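Local structure of ferredoxin (Thermus aquaticus, 1H98) at residues C5-G10 / V51-P56. The protein transfers electrons in a wide variety of metabolic reactions, using one [3Fe-4S] and one [4Fe-4S] cluster. Residues are numbered along the deposited sequence; the frame is centred on the assembly and turned at random.
Sequences CEPCIG and VNAIYP. Unlike the reference sequence in segment 5-10: Glu6 (reference Gln). With F3S (Fe3-s4 cluster), chain C.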
ATOM      1  N   CYS A   5       0.336  -4.838  -0.901  1.00 12.09           N
ATOM      2  CA  CYS A   5       0.472  -6.261  -0.652  1.00 12.87           C
ATOM      3  C   CYS A   5       1.851  -6.849  -0.940  1.00 14.70           C
ATOM      4  O   CYS A   5       2.817  -6.125  -1.201  1.00 15.36           O
ATOM      5  CB  CYS A   5      -0.640  -7.019  -1.386  1.00 12.97           C
ATOM      6  SG  CYS A   5      -2.313  -6.454  -0.924  1.00 15.07           S
ATOM      7  N   GLU A   6       1.914  -8.177  -0.928  1.00 14.32           N
ATOM      8  CA  GLU A   6       3.138  -8.943  -1.128  1.00 15.75           C
ATOM      9  C   GLU A   6       4.172  -8.559  -2.194  1.00 14.78           C
ATOM     10  O   GLU A   6       5.365  -8.510  -1.897  1.00 15.54           O
ATOM     11  CB  GLU A   6       2.777 -10.418  -1.283  1.00 18.07           C
ATOM     12  CG  GLU A   6       3.967 -11.345  -1.303  1.00 24.90           C
ATOM     13  CD  GLU A   6       3.571 -12.773  -1.015  1.00 32.23           C
ATOM     14  OE1 GLU A   6       3.105 -13.046   0.121  1.00 35.06           O
ATOM     15  OE2 GLU A   6       3.726 -13.616  -1.925  1.00 36.24           O
ATOM     16  N   PRO A   7       3.739  -8.270  -3.434  1.00 13.15           N
ATOM     17  CA  PRO A   7       4.691  -7.910  -4.497  1.00 14.50           C
ATOM     18  C   PRO A   7       5.713  -6.801  -4.199  1.00 14.69           C
ATOM     19  O   PRO A   7       6.776  -6.751  -4.824  1.00 14.71           O
ATOM     20  CB  PRO A   7       3.768  -7.536  -5.660  1.00 15.02           C
ATOM     21  CG  PRO A   7       2.577  -8.400  -5.428  1.00 11.86           C
ATOM     22  CD  PRO A   7       2.361  -8.239  -3.951  1.00 11.23           C
ATOM     23  N   CYS A   8       5.392  -5.918  -3.258  1.00 14.54           N
ATOM     24  CA  CYS A   8       6.281  -4.812  -2.897  1.00 15.25           C
ATOM     25  C   CYS A   8       7.556  -5.304  -2.220  1.00 15.20           C
ATOM     26  O   CYS A   8       8.614  -4.688  -2.365  1.00 15.95           O
ATOM     27  CB  CYS A   8       5.565  -3.821  -1.963  1.00 13.09           C
ATOM     28  SG  CYS A   8       6.505  -2.308  -1.564  1.00 12.80           S
ATOM     29  N   ILE A   9       7.449  -6.410  -1.492  1.00 14.41           N
ATOM     30  CA  ILE A   9       8.583  -6.975  -0.775  1.00 16.34           C
ATOM     31  C   ILE A   9       9.692  -7.366  -1.743  1.00 17.74           C
ATOM     32  O   ILE A   9       9.467  -8.095  -2.706  1.00 18.85           O
ATOM     33  CB  ILE A   9       8.155  -8.198   0.062  1.00 16.11           C
ATOM     34  CG1 ILE A   9       7.066  -7.789   1.058  1.00 14.57           C
ATOM     35  CG2 ILE A   9       9.357  -8.783   0.811  1.00 16.06           C
ATOM     36  CD1 ILE A   9       6.518  -8.944   1.872  1.00 14.91           C
ATOM     37  N   GLY A  10      10.892  -6.865  -1.483  1.00 19.24           N
ATOM     38  CA  GLY A  10      12.018  -7.167  -2.344  1.00 19.30           C
ATOM     39  C   GLY A  10      12.069  -6.266  -3.560  1.00 20.79           C
ATOM     40  O   GLY A  10      12.972  -6.394  -4.383  1.00 22.94           O
ATOM     41  N   VAL A  51       4.718  -3.534 -10.091  1.00 16.24           N
ATOM     42  CA  VAL A  51       4.481  -4.929  -9.732  1.00 14.03           C
ATOM     43  C   VAL A  51       3.053  -5.226  -9.254  1.00 14.38           C
ATOM     44  O   VAL A  51       2.794  -6.280  -8.669  1.00 15.61           O
ATOM     45  CB  VAL A  51       5.530  -5.451  -8.707  1.00 15.98           C
ATOM     46  CG1 VAL A  51       6.896  -5.565  -9.370  1.00 16.08           C
ATOM     47  CG2 VAL A  51       5.605  -4.535  -7.488  1.00 15.29           C
ATOM     48  N   ASN A  52       2.129  -4.300  -9.507  1.00 14.06           N
ATOM     49  CA  ASN A  52       0.718  -4.483  -9.132  1.00 13.48           C
ATOM     50  C   ASN A  52       0.526  -4.863  -7.664  1.00 13.43           C
ATOM     51  O   ASN A  52      -0.305  -5.703  -7.329  1.00 15.63           O
ATOM     52  CB  ASN A  52       0.084  -5.562 -10.021  1.00 13.59           C
ATOM     53  CG  ASN A  52       0.245  -5.265 -11.496  1.00 16.60           C
ATOM     54  OD1 ASN A  52      -0.099  -4.182 -11.951  1.00 19.22           O
ATOM     55  ND2 ASN A  52       0.786  -6.218 -12.247  1.00 16.20           N
ATOM     56  N   ALA A  53       1.264  -4.212  -6.778  1.00 11.79           N
ATOM     57  CA  ALA A  53       1.167  -4.530  -5.360  1.00 12.37           C
ATOM     58  C   ALA A  53       0.018  -3.867  -4.614  1.00 12.25           C
ATOM     59  O   ALA A  53      -0.366  -4.329  -3.545  1.00 12.39           O
ATOM     60  CB  ALA A  53       2.489  -4.188  -4.665  1.00 11.34           C
ATOM     61  N   ILE A  54      -0.550  -2.811  -5.187  1.00 13.26           N
ATOM     62  CA  ILE A  54      -1.595  -2.047  -4.514  1.00 12.40           C
ATOM     63  C   ILE A  54      -3.030  -2.373  -4.913  1.00 12.78           C
ATOM     64  O   ILE A  54      -3.370  -2.381  -6.096  1.00 12.57           O
ATOM     65  CB  ILE A  54      -1.332  -0.536  -4.679  1.00 11.67           C
ATOM     66  CG1 ILE A  54       0.117  -0.223  -4.281  1.00 11.80           C
ATOM     67  CG2 ILE A  54      -2.284   0.262  -3.809  1.00 12.52           C
ATOM     68  CD1 ILE A  54       0.531   1.208  -4.500  1.00 13.84           C
ATOM     69  N   TYR A  55      -3.867  -2.605  -3.904  1.00 13.45           N
ATOM     70  CA  TYR A  55      -5.278  -2.941  -4.091  1.00 13.71           C
ATOM     71  C   TYR A  55      -6.191  -2.192  -3.140  1.00 15.37           C
ATOM     72  O   TYR A  55      -5.779  -1.836  -2.031  1.00 13.57           O
ATOM     73  CB  TYR A  55      -5.516  -4.422  -3.772  1.00 14.79           C
ATOM     74  CG  TYR A  55      -5.014  -5.399  -4.792  1.00 14.83           C
ATOM     75  CD1 TYR A  55      -3.709  -5.891  -4.734  1.00 15.77           C
ATOM     76  CD2 TYR A  55      -5.840  -5.829  -5.822  1.00 18.09           C
ATOM     77  CE1 TYR A  55      -3.237  -6.786  -5.684  1.00 18.38           C
ATOM     78  CE2 TYR A  55      -5.382  -6.723  -6.778  1.00 20.40           C
ATOM     79  CZ  TYR A  55      -4.080  -7.197  -6.708  1.00 20.13           C
ATOM     80  OH  TYR A  55      -3.621  -8.053  -7.686  1.00 20.80           O
ATOM     81  N   PRO A  56      -7.418  -1.860  -3.589  1.00 17.17           N
ATOM     82  CA  PRO A  56      -8.347  -1.172  -2.685  1.00 16.95           C
ATOM     83  C   PRO A  56      -8.604  -2.260  -1.641  1.00 13.88           C
ATOM     84  O   PRO A  56      -8.595  -3.446  -1.986  1.00 14.37           O
ATOM     85  CB  PRO A  56      -9.587  -0.971  -3.560  1.00 17.48           C
ATOM     86  CG  PRO A  56      -9.007  -0.797  -4.920  1.00 19.48           C
ATOM     87  CD  PRO A  56      -7.927  -1.859  -4.971  1.00 16.58           C
TER
HETATM   88 FE1  F3S C 108       5.123   1.463  -4.173  1.00 15.57          FE
HETATM   89 FE3  F3S C 108       6.107  -1.007  -3.303  1.00 14.65          FE
HETATM   90 FE4  F3S C 108       4.958  -0.735  -5.809  1.00 16.02          FE
HETATM   91  S1  F3S C 108       7.070   1.061  -2.989  1.00 20.88           S
HETATM   92  S2  F3S C 108       5.563   1.412  -6.421  1.00 22.18           S
HETATM   93  S3  F3S C 108       3.872  -0.453  -3.760  1.00 20.81           S
HETATM   94  S4  F3S C 108       6.874  -1.890  -5.280  1.00 21.17           S
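The backbone N of Cys5 donates a hydrogen bond to Ala53 O (2.8 Å, 165° at the hydrogen), extending the pairing of strand 2-4 with strand 54-56 beyond the Tyr55–Val3 bonds. There the first chain turns into the 3-10 segment 6-8, which lays Pro7 against Ala53. Proline suits this turn, since its ring fixes phi near the required value and presents a compact apolar surface: Pro7 CB rests 3.7 Å from Ala53 CB and 3.4 Å from the carbonyl O of Val51. Trp64 also touches the Pro7 ring. The short side chain of Ala53 lets the two backbones come close, with the CA atoms of Pro7 and Ala53 5.0 Å apart; Ala53 CB faces the backbone of the turn, 3.7 Å from Cys8 N.

Cys8 CB touches Ala53 CB, and SG, opposite its backbone N (chi1 -174°), turns away from that methyl to FE3 of the [3Fe-4S] cluster at 2.2 Å. Cys16 and Cys49 hold the same cluster. Val51 is branched, and its CG2 reaches both Pro7 O and cluster sulfide S4, each 3.7 Å away. Ile54, on the strand, points away from the 5-10 turn and lays CG1 against S3.

Cys5 is no iron ligand. Its SG lies anti to the carbonyl carbon (chi1 -57°), turned along the second chain to approach Tyr55 CD1 at 4.1 Å, an oblique sulfur-aromatic contact. Chemically, then, one backbone bond and a small apolar interface hold the turn, itself tied by Ile9 N to Glu6 O, against the second chain, while Val51 and Ile54 give the sulfides hydrocarbon neighbours, probably helping to shield the cluster from water.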